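Local coordinates for protein phenol hydroxylase component phN (Pseudomonas stutzeri, PDB 3U52) that probably forms the diiron-bearing subunit of a multicomponent phenol hydroxylase that uses dioxygen to hydroxylate phenolic substrates, at residues A[470-473]-A[477-480]; A[158-163]-A[480-485]. All coordinates share one frame; numbering follows the deposited sequence.

Contact 1 of 2, residues A[470-473]-A[477-480]; sequences VVQK and INIG
Val471 O takes the backbone N-H of Ile477 in a 3.0 Å hydrogen bond, bent to 142° at the hydrogen. The neighbouring residue adds a second grip: Gln472 OE1 accepts Ile479 N at 3.1 Å. This donor stands above the plane of the Gln472 amide, 36° out of it, and therefore does not meet a lone pair of OE1. The glutamine can reach back because its chain, extended away from the backbone N at first, bends sharply at chi2 (73°) and lays its amide alongside the returning loop. Between the two bonds the backbones nearly touch, and Gln472 CA directs its hydrogen at Ile477 O across 3.4 Å between CA and O. Here the last turns of helix 467-474, which include a wider pi-type turn, receive the chain that doubles back on them three residues later, and a backbone carbonyl together with a side-chain carbonyl holds alternate N-H groups of that chain. Beside these polar links runs an apolar seam. The CG1 branch of Val471, pointing away from its own backbone N, approaches Ile477 CG2 to 3.6 Å and also meets Ile479 CG1 at 3.9 Å. Ile479 reaches past it with its terminal methyl, so that CD1 rests 3.7 Å from Gln472 CB. The Ile479 side chain also comes to about 4 Å from a bound xenon. Val471 packs further on Ala345 and Val470 on Tyr475, both xenon-pocket residues, while Phe484 lies against Ile479.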
# COMPACT_ATOMS: atom_id res chain seq x y z
N VAL A 470 -13.94 -4.78 41.29
CA VAL A 470 -14.64 -5.16 40.06
C VAL A 470 -13.94 -4.48 38.87
O VAL A 470 -13.59 -5.13 37.90
CB VAL A 470 -16.14 -4.85 40.11
CG1 VAL A 470 -16.83 -5.24 38.81
CG2 VAL A 470 -16.82 -5.57 41.30
N VAL A 471 -13.71 -3.18 38.97
CA VAL A 471 -13.12 -2.43 37.84
C VAL A 471 -11.69 -2.92 37.50
O VAL A 471 -11.40 -3.20 36.35
CB VAL A 471 -13.20 -0.94 38.09
CG1 VAL A 471 -12.39 -0.17 37.06
CG2 VAL A 471 -14.69 -0.50 38.11
N GLN A 472 -10.82 -3.04 38.50
CA GLN A 472 -9.42 -3.42 38.27
C GLN A 472 -9.26 -4.92 38.02
O GLN A 472 -8.58 -5.33 37.06
CB GLN A 472 -8.51 -2.99 39.46
CG GLN A 472 -6.99 -3.36 39.25
CD GLN A 472 -6.34 -2.47 38.21
OE1 GLN A 472 -6.23 -1.25 38.39
NE2 GLN A 472 -5.97 -3.08 37.07
N LYS A 473 -9.88 -5.76 38.86
CA LYS A 473 -9.59 -7.20 38.79
C LYS A 473 -10.49 -8.00 37.86
O LYS A 473 -10.02 -8.97 37.25
CB LYS A 473 -9.55 -7.85 40.20
CG LYS A 473 -8.33 -7.40 41.08
CD LYS A 473 -6.97 -7.97 40.56
CE LYS A 473 -5.74 -7.20 41.07
NZ LYS A 473 -5.76 -6.99 42.56
N ILE A 477 -9.75 -2.97 33.84
CA ILE A 477 -9.57 -1.53 33.65
C ILE A 477 -8.49 -1.03 34.62
O ILE A 477 -8.59 -1.23 35.84
CB ILE A 477 -10.95 -0.79 33.73
CG1 ILE A 477 -11.76 -1.07 32.44
CG2 ILE A 477 -10.78 0.72 34.01
CD1 ILE A 477 -13.25 -0.90 32.54
N ASN A 478 -7.42 -0.45 34.10
CA ASN A 478 -6.37 -0.00 35.00
C ASN A 478 -6.78 1.33 35.57
O ASN A 478 -6.74 2.32 34.87
CB ASN A 478 -5.03 0.13 34.30
CG ASN A 478 -4.52 -1.20 33.79
OD1 ASN A 478 -4.06 -1.31 32.65
ND2 ASN A 478 -4.63 -2.23 34.62
N ILE A 479 -7.16 1.32 36.84
CA ILE A 479 -7.60 2.55 37.51
C ILE A 479 -6.54 3.65 37.50
O ILE A 479 -5.39 3.44 37.92
CB ILE A 479 -8.06 2.27 38.93
CG1 ILE A 479 -9.20 1.24 38.90
CG2 ILE A 479 -8.45 3.60 39.62
CD1 ILE A 479 -9.42 0.50 40.24
N GLY A 480 -6.94 4.84 37.07
CA GLY A 480 -6.03 5.97 36.90
C GLY A 480 -5.40 6.07 35.52
O GLY A 480 -4.80 7.10 35.18

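Contact 2 of 2, residues A[158-163]-A[480-485]; sequences GLHDGP and GEDNFD
A His-carboxylate hydrogen bond, His160 to Asp482, joins the turn after helix 125-155 to the loop between helices 467-474 and 490-498. Helix 125-155 carries the iron ligands Glu138 and His141, so the bond links an end of the diiron helical core to a C-terminal part of the chain. His160 NE2 donates to Asp482 OD1 at 2.8 Å. The two side chains come from opposite directions and meet at the edge of the imidazole: OD1 lies almost exactly in the ring plane and is approached on its syn side, although the ring and carboxylate planes are turned 35° apart. His160 holds CG between its backbone N and carbonyl carbon (chi1 52°), which points the NE2 edge of the ring at the carboxylate. The same OD1 accepts the backbone N-H of Asn478, so two donors from separate parts of the chain share one buried oxygen. With an alanine at Asp482, His160 NE2 and Asn478 N would probably be left without their common acceptor, and the imidazole would be freer to turn. Gly158 adopts a positive phi of 86°, a conformation that favours glycine, and its carbonyl O is bonded by Asn347 ND2. The same turn faces a subunit of another protein: the backbone of His160 hydrogen-bonds to that chain, and Asp161 OD1, besides accepting from His476 ND1, makes a salt bridge to one of its basic side chains. On the side of Gly158, the other carboxylate oxygen, Asp482 OD2, lies 2.9 Å from Gly158 N.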
# COMPACT_ATOMS: atom_id res chain seq x y z
N GLY A 158 -6.81 2.00 27.21
CA GLY A 158 -8.18 1.60 27.01
C GLY A 158 -8.44 0.73 25.79
O GLY A 158 -9.58 0.33 25.55
N LEU A 159 -7.41 0.39 25.03
CA LEU A 159 -7.59 -0.42 23.82
C LEU A 159 -7.03 -1.83 24.02
O LEU A 159 -7.07 -2.63 23.11
CB LEU A 159 -6.86 0.24 22.61
CG LEU A 159 -7.49 1.54 22.12
CD1 LEU A 159 -6.49 2.64 22.09
CD2 LEU A 159 -8.06 1.30 20.75
N HIS A 160 -6.57 -2.15 25.23
CA HIS A 160 -5.69 -3.30 25.45
C HIS A 160 -6.35 -4.63 25.74
O HIS A 160 -5.67 -5.69 25.69
CB HIS A 160 -4.64 -2.99 26.58
CG HIS A 160 -5.26 -2.50 27.84
ND1 HIS A 160 -5.75 -3.34 28.81
CD2 HIS A 160 -5.52 -1.24 28.28
CE1 HIS A 160 -6.27 -2.64 29.80
NE2 HIS A 160 -6.15 -1.36 29.50
N ASP A 161 -7.64 -4.64 26.04
CA ASP A 161 -8.30 -5.91 26.39
C ASP A 161 -9.77 -5.97 25.91
O ASP A 161 -10.68 -6.33 26.67
CB ASP A 161 -8.22 -6.09 27.92
CG ASP A 161 -7.55 -7.44 28.34
OD1 ASP A 161 -6.86 -7.50 29.38
OD2 ASP A 161 -7.75 -8.45 27.63
N GLY A 162 -9.99 -5.51 24.68
CA GLY A 162 -11.31 -5.44 24.06
C GLY A 162 -12.22 -6.66 24.26
O GLY A 162 -13.32 -6.51 24.79
N PRO A 163 -11.82 -7.87 23.77
CA PRO A 163 -12.68 -9.05 23.90
C PRO A 163 -12.97 -9.45 25.38
O PRO A 163 -14.07 -9.88 25.72
CB PRO A 163 -11.88 -10.14 23.18
CG PRO A 163 -10.91 -9.40 22.32
CD PRO A 163 -10.59 -8.14 22.99
N GLY A 480 -6.94 4.84 37.07
CA GLY A 480 -6.03 5.97 36.90
C GLY A 480 -5.40 6.07 35.52
O GLY A 480 -4.80 7.10 35.18
N GLU A 481 -5.55 5.01 34.70
CA GLU A 481 -5.00 5.02 33.36
C GLU A 481 -6.09 5.01 32.28
O GLU A 481 -6.05 5.83 31.38
CB GLU A 481 -4.07 3.82 33.18
CG GLU A 481 -2.82 3.89 33.98
CD GLU A 481 -1.96 2.63 33.80
OE1 GLU A 481 -1.97 2.04 32.69
OE2 GLU A 481 -1.28 2.22 34.78
N ASP A 482 -7.00 4.04 32.33
CA ASP A 482 -7.99 3.87 31.28
C ASP A 482 -9.27 4.64 31.57
O ASP A 482 -10.06 4.90 30.64
CB ASP A 482 -8.41 2.40 31.19
CG ASP A 482 -7.25 1.45 30.86
OD1 ASP A 482 -7.30 0.32 31.36
OD2 ASP A 482 -6.32 1.81 30.09
N ASN A 483 -9.53 4.94 32.85
CA ASN A 483 -10.84 5.49 33.25
C ASN A 483 -10.75 6.96 33.71
O ASN A 483 -9.68 7.58 33.61
CB ASN A 483 -11.44 4.59 34.35
CG ASN A 483 -10.64 4.63 35.64
OD1 ASN A 483 -11.17 4.37 36.74
ND2 ASN A 483 -9.38 4.97 35.54
N PHE A 484 -11.86 7.52 34.19
CA PHE A 484 -11.89 8.89 34.73
C PHE A 484 -11.88 9.95 33.64
O PHE A 484 -11.76 9.62 32.46
CB PHE A 484 -10.73 9.17 35.70
CG PHE A 484 -10.71 8.29 36.95
CD1 PHE A 484 -11.88 8.10 37.73
CD2 PHE A 484 -9.53 7.70 37.37
CE1 PHE A 484 -11.86 7.30 38.88
CE2 PHE A 484 -9.49 6.88 38.53
CZ PHE A 484 -10.65 6.70 39.30
N ASP A 485 -11.99 11.24 34.04
CA ASP A 485 -11.97 12.35 33.11
C ASP A 485 -10.73 12.39 32.20
O ASP A 485 -9.62 12.02 32.60
CB ASP A 485 -12.04 13.69 33.87
CG ASP A 485 -12.65 14.78 33.06
OD1 ASP A 485 -13.87 15.01 33.23
OD2 ASP A 485 -11.94 15.43 32.22

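The two contacts have centres about 8 Å apart and sit on the same side of the chain's centre, linked by the loop between helices 467-474 and 490-498. Contact 1 uses the first part of that loop and is local in sequence; contact 2 takes over at the shared Gly480 and reaches back more than 300 residues to the turn that follows helix 125-155. They also touch directly, with Ile479 CG2 3.6 Å from Phe484 CE2. One continuous loop is thus folded onto its preceding helix and fastened to the helical region that holds the iron ligands, joining early and late parts of the chain beside an interface with another protein.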